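Local atomic coordinates of putative oxidoreductase (Thermus thermophilus, PDB entry 2ISM), a protein that is classed as a putative oxidoreductase, folds as a six-bladed beta-propeller and carries a bound calcium ion. Residues L199-P204 and N235-G240; W209-G214 and L273-G278; Y281-G284 and A289-R292; L291-E296 and W302-V307; V320-G323 and A327-V330. All blocks are in the same frame, centred on the assembly; numbering follows the deposited sequence.

In the fold
Six four-stranded antiparallel blades make up the propeller, and the contacts follow its later blades in chain order. Contact 1 closes a loop of about thirty residues, joining the exit of strand 196-199 to strand 232-237 of the next blade. Before it closes, 209-214 has already begun contact 2, which ends on strand 270-276 of the following blade, so that these two loops cross. Contacts 3 and 4 are successive hairpins of that same blade and share Leu291 and Arg292. Contact 5 is a hairpin of the last blade, which strand 23-27 completes at its outer edge, tying the chain start to its end. Contacts 2 and 3 both pack against contact 5.

Contact 1 (L199-P204 and N235-G240); sequences LGHRNP and NLIVPG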
# COMPACT_ATOMS: atom_id res chain seq x y z
N LEU B 199 -5.75 30.78 4.69
CA LEU B 199 -7.07 31.33 5.00
C LEU B 199 -8.07 31.07 3.88
O LEU B 199 -7.73 30.45 2.88
CB LEU B 199 -6.98 32.84 5.26
CG LEU B 199 -6.58 33.73 4.08
CD1 LEU B 199 -7.02 35.16 4.36
CD2 LEU B 199 -5.08 33.65 3.83
N GLY B 200 -9.29 31.56 4.05
CA GLY B 200 -10.31 31.37 3.03
C GLY B 200 -10.91 29.98 3.01
O GLY B 200 -11.27 29.46 1.95
N HIS B 201 -11.00 29.36 4.19
CA HIS B 201 -11.57 28.02 4.31
C HIS B 201 -12.88 27.97 5.09
O HIS B 201 -12.97 28.51 6.20
CB HIS B 201 -10.67 27.12 5.17
CG HIS B 201 -9.28 26.97 4.63
ND1 HIS B 201 -9.00 26.21 3.51
CD2 HIS B 201 -8.11 27.51 5.02
CE1 HIS B 201 -7.71 26.28 3.24
NE2 HIS B 201 -7.14 27.07 4.14
N ARG B 202 -13.90 27.34 4.50
CA ARG B 202 -15.21 27.22 5.15
C ARG B 202 -15.30 26.36 6.40
O ARG B 202 -15.55 26.87 7.49
CB ARG B 202 -16.19 26.67 4.10
CG ARG B 202 -17.65 26.67 4.54
CD ARG B 202 -18.56 26.32 3.38
NE ARG B 202 -19.95 26.12 3.78
CZ ARG B 202 -20.40 25.08 4.47
NH1 ARG B 202 -19.56 24.11 4.84
NH2 ARG B 202 -21.68 24.99 4.79
N ASN B 203 -15.08 25.06 6.25
CA ASN B 203 -15.11 24.16 7.39
C ASN B 203 -14.19 23.12 6.77
O ASN B 203 -14.59 22.35 5.90
CB ASN B 203 -16.51 23.67 7.75
CG ASN B 203 -16.55 22.96 9.10
OD1 ASN B 203 -15.83 23.33 10.02
ND2 ASN B 203 -17.41 21.96 9.22
N PRO B 204 -12.92 23.10 7.21
CA PRO B 204 -11.92 22.17 6.70
C PRO B 204 -11.77 21.18 7.86
O PRO B 204 -11.70 21.58 9.02
CB PRO B 204 -10.64 22.97 6.46
CG PRO B 204 -10.79 24.10 7.44
CD PRO B 204 -12.24 24.50 7.27
N ASN B 235 -7.95 20.63 -1.35
CA ASN B 235 -7.03 21.71 -1.69
C ASN B 235 -5.57 21.36 -1.44
O ASN B 235 -5.26 20.55 -0.56
CB ASN B 235 -7.37 22.97 -0.87
CG ASN B 235 -8.74 23.53 -1.17
OD1 ASN B 235 -9.63 23.53 -0.31
ND2 ASN B 235 -8.93 24.01 -2.38
N LEU B 236 -4.69 21.96 -2.24
CA LEU B 236 -3.26 21.78 -2.08
C LEU B 236 -2.90 23.06 -1.34
O LEU B 236 -2.94 24.15 -1.91
CB LEU B 236 -2.57 21.74 -3.45
CG LEU B 236 -1.04 21.67 -3.48
CD1 LEU B 236 -0.55 20.55 -2.58
CD2 LEU B 236 -0.56 21.44 -4.91
N ILE B 237 -2.57 22.92 -0.06
CA ILE B 237 -2.26 24.07 0.79
C ILE B 237 -0.83 24.59 0.70
O ILE B 237 0.13 23.85 0.91
CB ILE B 237 -2.56 23.73 2.28
CG1 ILE B 237 -3.98 23.16 2.42
CG2 ILE B 237 -2.42 24.99 3.14
CD1 ILE B 237 -5.08 24.11 2.02
N VAL B 238 -0.70 25.88 0.41
CA VAL B 238 0.61 26.52 0.33
C VAL B 238 0.61 27.62 1.39
O VAL B 238 -0.43 28.19 1.70
CB VAL B 238 0.88 27.16 -1.06
CG1 VAL B 238 0.83 26.09 -2.14
CG2 VAL B 238 -0.13 28.26 -1.35
N PRO B 239 1.79 27.91 1.98
CA PRO B 239 1.88 28.95 3.01
C PRO B 239 1.34 30.29 2.51
O PRO B 239 1.70 30.75 1.42
CB PRO B 239 3.38 29.02 3.30
CG PRO B 239 3.83 27.63 3.02
CD PRO B 239 3.10 27.28 1.75
N GLY B 240 0.46 30.89 3.31
CA GLY B 240 -0.12 32.18 2.95
C GLY B 240 -1.24 32.09 1.93
O GLY B 240 -1.84 33.11 1.58
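His201 reaches across to Ile237 with one corner of its imidazole, CE1 lying 3.6 Å from Ile237 CD1. Followed outward, the histidine begins at CB, which rests 3.7 Å from Pro204 CD in its own segment. CG stands beside the backbone N (chi1 -59°), a setting that sends the ring across the space between the segments. On one face, near the rim, sits Leu199 O, about 3.7 Å from His201 CD2. ND1 is hydrogen-bonded to Glu220 OE1 and NE2 to Ser198 OG, so both nitrogens are occupied and CE1, the carbon between them, is left to meet the isoleucine methyl. The ring also meets that of Tyr243, nearly parallel to it, and Tyr243 together with Glu233 belongs to the calcium site; the calcium ion itself is about 6 Å from the His201 side chain.

At the other end Leu199 CD2 comes 4.0 Å from Gly240 O. Gly240 has a positive phi, which glycine accepts easily. An isoleucine suits this place on the strand, because CD1, at the tip of its longer branch, reaches the ring, and the side chain also packs on Tyr197 and Ile171.

No hydrogen bond links the two segments. Their meeting is one of van der Waals contact, while the polar bonds to Glu220 and Ser198 fix the rotation of the imidazole that Ile237 packs against, beside the calcium site.

Contact 2 (W209-G214 and L273-G278); sequences WHPKTG and LAFFRG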
# COMPACT_ATOMS: atom_id res chain seq x y z
N TRP B 209 -0.30 14.83 4.21
CA TRP B 209 0.92 15.23 3.51
C TRP B 209 1.35 14.19 2.49
O TRP B 209 1.38 13.00 2.77
CB TRP B 209 2.04 15.47 4.52
CG TRP B 209 1.90 16.75 5.30
CD1 TRP B 209 2.36 17.99 4.95
CD2 TRP B 209 1.22 16.93 6.55
NE1 TRP B 209 2.02 18.92 5.90
CE2 TRP B 209 1.31 18.30 6.89
CE3 TRP B 209 0.53 16.06 7.41
CZ2 TRP B 209 0.75 18.82 8.06
CZ3 TRP B 209 -0.02 16.58 8.58
CH2 TRP B 209 0.09 17.95 8.89
N HIS B 210 1.68 14.65 1.28
CA HIS B 210 2.12 13.76 0.22
C HIS B 210 3.47 13.18 0.66
O HIS B 210 4.41 13.92 0.94
CB HIS B 210 2.27 14.54 -1.09
CG HIS B 210 2.43 13.68 -2.30
ND1 HIS B 210 3.57 12.94 -2.54
CD2 HIS B 210 1.59 13.43 -3.33
CE1 HIS B 210 3.43 12.27 -3.67
NE2 HIS B 210 2.24 12.55 -4.17
N PRO B 211 3.58 11.85 0.72
CA PRO B 211 4.81 11.17 1.14
C PRO B 211 6.08 11.51 0.36
O PRO B 211 7.18 11.49 0.92
CB PRO B 211 4.44 9.69 1.04
CG PRO B 211 3.47 9.67 -0.10
CD PRO B 211 2.60 10.87 0.21
N LYS B 212 5.94 11.83 -0.92
CA LYS B 212 7.10 12.15 -1.75
C LYS B 212 7.52 13.62 -1.71
O LYS B 212 8.69 13.93 -1.54
CB LYS B 212 6.83 11.74 -3.20
CG LYS B 212 6.35 10.31 -3.37
CD LYS B 212 7.47 9.31 -3.11
CE LYS B 212 7.00 8.17 -2.21
NZ LYS B 212 8.04 7.11 -2.07
N THR B 213 6.54 14.51 -1.86
CA THR B 213 6.81 15.94 -1.91
C THR B 213 6.73 16.69 -0.59
O THR B 213 7.34 17.75 -0.44
CB THR B 213 5.86 16.62 -2.89
OG1 THR B 213 4.52 16.54 -2.38
CG2 THR B 213 5.92 15.94 -4.26
N GLY B 214 5.97 16.16 0.36
CA GLY B 214 5.83 16.84 1.64
C GLY B 214 4.77 17.92 1.57
O GLY B 214 4.55 18.66 2.54
N LEU B 273 -8.66 12.93 5.04
CA LEU B 273 -8.12 12.32 3.83
C LEU B 273 -6.73 11.81 4.16
O LEU B 273 -6.12 12.25 5.13
CB LEU B 273 -8.07 13.30 2.66
CG LEU B 273 -7.71 14.79 2.80
CD1 LEU B 273 -6.73 15.04 3.93
CD2 LEU B 273 -7.15 15.27 1.47
N ALA B 274 -6.23 10.87 3.37
CA ALA B 274 -4.90 10.32 3.63
C ALA B 274 -4.28 9.71 2.39
O ALA B 274 -4.99 9.21 1.51
CB ALA B 274 -4.98 9.27 4.73
N PHE B 275 -2.95 9.75 2.32
CA PHE B 275 -2.23 9.16 1.20
C PHE B 275 -2.00 7.70 1.55
O PHE B 275 -1.50 7.37 2.63
CB PHE B 275 -0.92 9.91 0.96
CG PHE B 275 -1.10 11.20 0.22
CD1 PHE B 275 -1.23 11.22 -1.16
CD2 PHE B 275 -1.18 12.41 0.92
CE1 PHE B 275 -1.44 12.41 -1.85
CE2 PHE B 275 -1.40 13.61 0.24
CZ PHE B 275 -1.52 13.61 -1.14
N PHE B 276 -2.37 6.82 0.63
CA PHE B 276 -2.27 5.38 0.83
C PHE B 276 -2.01 4.72 -0.52
O PHE B 276 -2.80 4.86 -1.44
CB PHE B 276 -3.59 4.88 1.44
CG PHE B 276 -3.63 3.41 1.73
CD1 PHE B 276 -2.82 2.86 2.72
CD2 PHE B 276 -4.52 2.59 1.06
CE1 PHE B 276 -2.91 1.50 3.04
CE2 PHE B 276 -4.62 1.23 1.36
CZ PHE B 276 -3.81 0.68 2.36
N ARG B 277 -0.89 4.02 -0.62
CA ARG B 277 -0.51 3.32 -1.85
C ARG B 277 -0.45 4.21 -3.09
O ARG B 277 -0.92 3.83 -4.17
CB ARG B 277 -1.46 2.15 -2.08
CG ARG B 277 -1.40 1.14 -0.94
CD ARG B 277 -2.29 -0.06 -1.15
NE ARG B 277 -2.21 -0.97 -0.01
CZ ARG B 277 -2.91 -2.10 0.10
NH1 ARG B 277 -3.73 -2.46 -0.88
NH2 ARG B 277 -2.79 -2.86 1.18
N GLY B 278 0.15 5.39 -2.94
CA GLY B 278 0.30 6.30 -4.06
C GLY B 278 -0.94 7.07 -4.47
O GLY B 278 -0.88 7.89 -5.39
O HOH W 1 1.20 10.61 -6.08
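The ring of Phe275 carries His210 CA over one face, a CH-pi contact 3.8 Å from the ring centroid and 21° off the normal. Trp209 O approaches the same ring obliquely, 3.2 Å from Phe275 CD2, and Pro211 CD does likewise, 3.7 Å from Phe275 CG. The imidazole of His210 and the phenyl ring are tilted by 58°, neither stacked nor edge-to-face, with His210 CD2 3.5 Å from Phe275 CE1. His210 also stacks on Trp302, and Phe275 meets Phe217 edge-to-face.

Histidine suits its place because it serves two sides. With CG anti to the backbone N (chi1 -168°), the ring is set with its ND1 edge toward the following turn, where ND1 accepts Lys212 N at 3.1 Å, close to the ring plane, and more weakly Thr213 N. NE2 holds a water at 2.9 Å that makes a weak bond to Gly278 O. Gly214, at backbone angles favouring glycine, closes the turn by giving its N-H to His210 O.

No direct hydrogen bond joins the segments. The Phe275 ring packs on backbone and side-chain atoms of the preceding blade's turn, which the bonds to ND1 shape, and one water adds a weak bridge.

Contact 3 (Y281-G284 and A289-R292); sequences YVAG and ALLR
Tyr281 OH accepts the N-H of Arg292 NE at 2.9 Å (151° at the hydrogen), and Arg292 NH2 adds a weak second bond to the same oxygen. The third guanidinium nitrogen, NH1, forms a salt bridge with Glu308, and every nitrogen of the group therefore has a partner. A bend at chi3 (-67°) turns the arginine tip in to the hydroxyl after its CG has passed over one face of the tyrosine ring, 3.9 Å above the plane. The two side chains run the same way, yet ring and guanidinium stand nearly perpendicular. Leu290 CG lies at the ring's edge, in its plane, 4.0 Å from Tyr281 CD1, while CD2 comes in obliquely.

In the backbone, Val282 and Leu291 form the hydrogen-bonded antiparallel pair: Val282 N gives to Leu291 O at 2.8 Å, and Leu291 N returns to Val282 O at 3.0 Å. Leu291 O also receives the CA-H of Tyr281, with Tyr281 CA 3.2 Å from Leu291 O. Gly284 N makes a weak, bent bond to Ala289 O, and glycine fits there because a CB would collide with that oxygen.

This hairpin forms the middle of the blade, with strand 270-276 bonded beyond 281-284 and strand 301-312 beyond 289-292. The face bearing Tyr281, Ala283 and Leu290 packs on Leu328 and Val320 of the last blade, while Val282 and Leu291 on the other face meet Leu273 and Phe268.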
# COMPACT_ATOMS: atom_id res chain seq x y z
N TYR B 281 -6.85 9.14 -0.60
CA TYR B 281 -8.16 8.64 -0.18
C TYR B 281 -8.92 9.70 0.60
O TYR B 281 -8.35 10.37 1.45
CB TYR B 281 -7.99 7.39 0.67
CG TYR B 281 -7.57 6.17 -0.13
CD1 TYR B 281 -8.44 5.10 -0.32
CD2 TYR B 281 -6.30 6.10 -0.71
CE1 TYR B 281 -8.07 3.99 -1.06
CE2 TYR B 281 -5.92 4.99 -1.46
CZ TYR B 281 -6.81 3.94 -1.63
OH TYR B 281 -6.44 2.84 -2.37
N VAL B 282 -10.21 9.83 0.31
CA VAL B 282 -11.04 10.82 0.98
C VAL B 282 -12.30 10.20 1.56
O VAL B 282 -13.12 9.65 0.83
CB VAL B 282 -11.45 11.95 0.01
CG1 VAL B 282 -12.27 13.01 0.73
CG2 VAL B 282 -10.20 12.57 -0.60
N ALA B 283 -12.44 10.28 2.88
CA ALA B 283 -13.61 9.72 3.56
C ALA B 283 -14.82 10.59 3.24
O ALA B 283 -14.75 11.81 3.27
CB ALA B 283 -13.38 9.68 5.07
N GLY B 284 -15.94 9.94 2.93
CA GLY B 284 -17.14 10.67 2.61
C GLY B 284 -18.19 10.51 3.69
O GLY B 284 -18.52 9.40 4.11
N ALA B 289 -19.03 6.86 1.58
CA ALA B 289 -18.07 6.09 0.82
C ALA B 289 -16.65 6.62 1.00
O ALA B 289 -16.45 7.76 1.42
CB ALA B 289 -18.44 6.12 -0.66
N LEU B 290 -15.69 5.77 0.67
CA LEU B 290 -14.28 6.14 0.74
C LEU B 290 -13.85 6.23 -0.71
O LEU B 290 -13.89 5.23 -1.43
CB LEU B 290 -13.48 5.05 1.45
CG LEU B 290 -11.97 5.30 1.54
CD1 LEU B 290 -11.69 6.51 2.43
CD2 LEU B 290 -11.28 4.06 2.10
N LEU B 291 -13.47 7.42 -1.16
CA LEU B 291 -13.06 7.59 -2.54
C LEU B 291 -11.54 7.59 -2.69
O LEU B 291 -10.81 7.99 -1.78
CB LEU B 291 -13.63 8.89 -3.11
CG LEU B 291 -15.16 9.03 -3.08
CD1 LEU B 291 -15.56 10.34 -3.74
CD2 LEU B 291 -15.81 7.85 -3.77
N ARG B 292 -11.09 7.12 -3.84
CA ARG B 292 -9.68 7.04 -4.17
C ARG B 292 -9.44 8.03 -5.31
O ARG B 292 -10.07 7.93 -6.36
CB ARG B 292 -9.31 5.62 -4.62
CG ARG B 292 -7.87 5.45 -5.07
CD ARG B 292 -7.65 4.11 -5.78
NE ARG B 292 -7.79 2.97 -4.88
CZ ARG B 292 -8.81 2.12 -4.90
NH1 ARG B 292 -9.79 2.27 -5.78
NH2 ARG B 292 -8.85 1.11 -4.04

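Contact 4 (L291-E296 and W302-V307); sequences LRLVLE and WRVLRV
Glu296 and Arg303 meet by different routes: the glutamate has CG anti to the backbone N (chi1 174°), whereas the arginine places its CG between N and the carbonyl carbon (chi1 67°), and both chains then run out extended in the same direction. Arg303 NH2 reaches Glu296 OE2 at 3.1 Å, nearly along the C-O axis, in a salt bridge whose two planes are 43° apart. Arg306 spreads its guanidinium over Val294, with CG2 3.7 Å above the centre of the plane, while its NE pairs with Glu308.

These strands form the outer hairpin of a propeller blade, interrupted by a classic beta bulge. Leu295 faces Val304 and Leu293 faces Val307, leaving Leu305 and Arg306 together opposite Val294. Val294 O takes Leu305 N at 2.7 Å and Val294 N gives to Arg306 O at 2.9 Å. Helical backbone angles at Leu305 turn its side chain against Glu296, CG lying 3.5 Å from Glu296 CB.

On the opposite face branched aliphatic residues interlock: Val304 CG2 touches Leu295 CD2 at 3.9 Å, and Val307 CG1 meets Leu291 CD1 at 4.0 Å. Tyr262 of the preceding blade packs on both valines. Trp302 lays CE3 against Leu295 CB, and its NE1 is hydrogen-bonded to Glu215.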
# COMPACT_ATOMS: atom_id res chain seq x y z
N LEU B 291 -13.47 7.42 -1.16
CA LEU B 291 -13.06 7.59 -2.54
C LEU B 291 -11.54 7.59 -2.69
O LEU B 291 -10.81 7.99 -1.78
CB LEU B 291 -13.63 8.89 -3.11
CG LEU B 291 -15.16 9.03 -3.08
CD1 LEU B 291 -15.56 10.34 -3.74
CD2 LEU B 291 -15.81 7.85 -3.77
N ARG B 292 -11.09 7.12 -3.84
CA ARG B 292 -9.68 7.04 -4.17
C ARG B 292 -9.44 8.03 -5.31
O ARG B 292 -10.07 7.93 -6.36
CB ARG B 292 -9.31 5.62 -4.62
CG ARG B 292 -7.87 5.45 -5.07
CD ARG B 292 -7.65 4.11 -5.78
NE ARG B 292 -7.79 2.97 -4.88
CZ ARG B 292 -8.81 2.12 -4.90
NH1 ARG B 292 -9.79 2.27 -5.78
NH2 ARG B 292 -8.85 1.11 -4.04
N LEU B 293 -8.55 8.99 -5.09
CA LEU B 293 -8.23 9.97 -6.11
C LEU B 293 -6.89 9.61 -6.73
O LEU B 293 -5.87 9.56 -6.04
CB LEU B 293 -8.17 11.39 -5.52
CG LEU B 293 -9.47 12.17 -5.35
CD1 LEU B 293 -10.45 11.40 -4.48
CD2 LEU B 293 -9.16 13.52 -4.73
N VAL B 294 -6.89 9.33 -8.03
CA VAL B 294 -5.67 8.97 -8.74
C VAL B 294 -5.04 10.26 -9.25
O VAL B 294 -5.63 10.97 -10.05
CB VAL B 294 -5.97 8.03 -9.92
CG1 VAL B 294 -4.66 7.58 -10.56
CG2 VAL B 294 -6.77 6.83 -9.44
N LEU B 295 -3.83 10.54 -8.78
CA LEU B 295 -3.13 11.76 -9.15
C LEU B 295 -2.05 11.58 -10.21
O LEU B 295 -1.44 10.52 -10.35
CB LEU B 295 -2.49 12.38 -7.91
CG LEU B 295 -3.35 12.51 -6.65
CD1 LEU B 295 -2.51 13.13 -5.54
CD2 LEU B 295 -4.57 13.36 -6.94
N GLU B 296 -1.84 12.66 -10.97
CA GLU B 296 -0.82 12.69 -12.00
C GLU B 296 -0.17 14.06 -11.92
O GLU B 296 -0.85 15.08 -11.82
CB GLU B 296 -1.44 12.49 -13.39
CG GLU B 296 -0.44 12.68 -14.52
CD GLU B 296 -0.99 12.29 -15.88
OE1 GLU B 296 -1.32 11.09 -16.06
OE2 GLU B 296 -1.10 13.17 -16.76
N TRP B 302 -0.34 19.22 -9.68
CA TRP B 302 -1.10 17.98 -9.57
C TRP B 302 -2.49 18.12 -10.16
O TRP B 302 -3.05 19.22 -10.24
CB TRP B 302 -1.25 17.55 -8.11
CG TRP B 302 0.02 17.22 -7.40
CD1 TRP B 302 0.68 18.00 -6.50
CD2 TRP B 302 0.79 16.02 -7.54
NE1 TRP B 302 1.82 17.36 -6.06
CE2 TRP B 302 1.91 16.14 -6.69
CE3 TRP B 302 0.64 14.85 -8.30
CZ2 TRP B 302 2.87 15.14 -6.57
CZ3 TRP B 302 1.60 13.85 -8.19
CH2 TRP B 302 2.71 14.00 -7.33
N ARG B 303 -3.06 16.99 -10.58
CA ARG B 303 -4.40 16.96 -11.12
C ARG B 303 -4.94 15.55 -10.93
O ARG B 303 -4.17 14.58 -10.89
CB ARG B 303 -4.42 17.36 -12.60
CG ARG B 303 -3.74 16.40 -13.56
CD ARG B 303 -3.66 17.05 -14.93
NE ARG B 303 -3.15 16.16 -15.97
CZ ARG B 303 -2.84 16.55 -17.20
NH1 ARG B 303 -2.98 17.83 -17.55
NH2 ARG B 303 -2.39 15.68 -18.09
N VAL B 304 -6.25 15.42 -10.79
CA VAL B 304 -6.86 14.12 -10.59
C VAL B 304 -7.19 13.45 -11.92
O VAL B 304 -7.96 13.98 -12.71
CB VAL B 304 -8.15 14.23 -9.75
CG1 VAL B 304 -8.76 12.85 -9.55
CG2 VAL B 304 -7.84 14.87 -8.40
N LEU B 305 -6.58 12.29 -12.16
CA LEU B 305 -6.82 11.53 -13.38
C LEU B 305 -8.21 10.92 -13.32
O LEU B 305 -9.02 11.08 -14.24
CB LEU B 305 -5.80 10.41 -13.54
CG LEU B 305 -4.40 10.76 -14.04
CD1 LEU B 305 -3.53 9.51 -14.02
CD2 LEU B 305 -4.50 11.33 -15.45
N ARG B 306 -8.49 10.22 -12.23
CA ARG B 306 -9.78 9.59 -12.04
C ARG B 306 -10.11 9.38 -10.57
O ARG B 306 -9.23 9.37 -9.71
CB ARG B 306 -9.82 8.23 -12.76
CG ARG B 306 -8.79 7.23 -12.26
CD ARG B 306 -8.98 5.86 -12.91
NE ARG B 306 -8.04 4.87 -12.41
CZ ARG B 306 -6.74 4.86 -12.69
NH1 ARG B 306 -6.22 5.79 -13.49
NH2 ARG B 306 -5.95 3.92 -12.18
N VAL B 307 -11.40 9.23 -10.28
CA VAL B 307 -11.88 9.01 -8.93
C VAL B 307 -12.58 7.65 -8.89
O VAL B 307 -13.41 7.36 -9.75
CB VAL B 307 -12.88 10.11 -8.51
CG1 VAL B 307 -13.36 9.88 -7.09
CG2 VAL B 307 -12.22 11.48 -8.64

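Contact 5 (V320-G323 and A327-V330); sequences VQVG and ALYV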
# COMPACT_ATOMS: atom_id res chain seq x y z
N VAL B 320 -9.70 8.81 8.62
CA VAL B 320 -8.97 7.92 7.73
C VAL B 320 -7.48 8.20 7.91
O VAL B 320 -7.02 9.31 7.68
CB VAL B 320 -9.39 8.10 6.24
CG1 VAL B 320 -9.34 9.56 5.84
CG2 VAL B 320 -8.48 7.28 5.34
N GLN B 321 -6.75 7.18 8.34
CA GLN B 321 -5.32 7.29 8.58
C GLN B 321 -4.60 6.00 8.29
O GLN B 321 -5.15 4.91 8.47
CB GLN B 321 -5.03 7.66 10.03
CG GLN B 321 -5.18 9.11 10.40
CD GLN B 321 -4.36 9.46 11.62
OE1 GLN B 321 -3.14 9.54 11.56
NE2 GLN B 321 -5.04 9.63 12.75
N VAL B 322 -3.35 6.11 7.87
CA VAL B 322 -2.54 4.94 7.60
C VAL B 322 -1.92 4.55 8.94
O VAL B 322 -1.32 5.38 9.61
CB VAL B 322 -1.41 5.25 6.60
CG1 VAL B 322 -0.59 3.99 6.33
CG2 VAL B 322 -2.01 5.77 5.30
N GLY B 323 -2.09 3.29 9.34
CA GLY B 323 -1.54 2.83 10.60
C GLY B 323 -0.08 2.43 10.50
O GLY B 323 0.46 2.32 9.39
N ALA B 327 -1.54 -0.47 7.12
CA ALA B 327 -2.95 -0.67 6.80
C ALA B 327 -3.67 0.67 6.86
O ALA B 327 -3.20 1.60 7.51
CB ALA B 327 -3.58 -1.64 7.78
N LEU B 328 -4.81 0.77 6.19
CA LEU B 328 -5.59 2.00 6.19
C LEU B 328 -6.74 1.88 7.18
O LEU B 328 -7.56 0.96 7.08
CB LEU B 328 -6.15 2.30 4.79
CG LEU B 328 -6.88 3.64 4.63
CD1 LEU B 328 -5.90 4.79 4.85
CD2 LEU B 328 -7.50 3.72 3.25
N TYR B 329 -6.81 2.80 8.14
CA TYR B 329 -7.86 2.79 9.15
C TYR B 329 -8.92 3.84 8.83
O TYR B 329 -8.60 4.96 8.44
CB TYR B 329 -7.27 3.06 10.53
CG TYR B 329 -6.50 1.88 11.09
CD1 TYR B 329 -7.08 1.06 12.06
CD2 TYR B 329 -5.21 1.58 10.65
CE1 TYR B 329 -6.40 -0.04 12.56
CE2 TYR B 329 -4.52 0.48 11.15
CZ TYR B 329 -5.12 -0.33 12.11
OH TYR B 329 -4.45 -1.42 12.61
N VAL B 330 -10.18 3.47 9.00
CA VAL B 330 -11.28 4.39 8.73
C VAL B 330 -12.31 4.26 9.85
O VAL B 330 -12.46 3.19 10.44
CB VAL B 330 -11.95 4.06 7.38
CG1 VAL B 330 -13.15 4.96 7.16
CG2 VAL B 330 -10.94 4.24 6.25
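Tyr329 O is held by two groups of the facing strand: Gln321 N donates to it at 2.9 Å, in the carbonyl plane, and Val320 turns its CA-H to it, Val320 CA lying 3.1 Å from Tyr329 O. The reciprocal bond is shorter, Tyr329 N to Gln321 O at 2.7 Å and nearly straight (167° at the hydrogen), which makes Gln321 and Tyr329 the hydrogen-bonded antiparallel pair of this tight hairpin. Nearer the turn Gly323 N gives to Ala327 O, also at 2.7 Å.

The tyrosine ring explains the glycine. CG stands beside the backbone N (chi1 -74°), and this sets the ring beside Gly323, which lies at its edge, with Tyr329 CE2 3.8 Å from Gly323 CA. A CB on that residue would clash with the ring. Gln321 O lies at the ring's edge, in its plane. At the far end Tyr329 OH is hydrogen-bonded to Asp325, whose other carboxylate oxygen takes Ala327 N; one aspartate thus joins the turn to the ring. Gln321, on the same face, finds its amide partner in Glu319.

Aliphatic side chains occupy the other face. Val320 CG2 meets Leu328 CD1 at 3.6 Å and Val330 CG2 at 4.0 Å, and Val322 CG2 also reaches Leu328 CD1, its side chain crossing the leucine at about a right angle. Compact branched residues suit this interface between blades. Their face packs on strands 270-276 and 279-284 of the preceding blade, Gln321 and Tyr329 touch strand 33-38 of the following one, and strand 348-351 is bonded alongside 328-332.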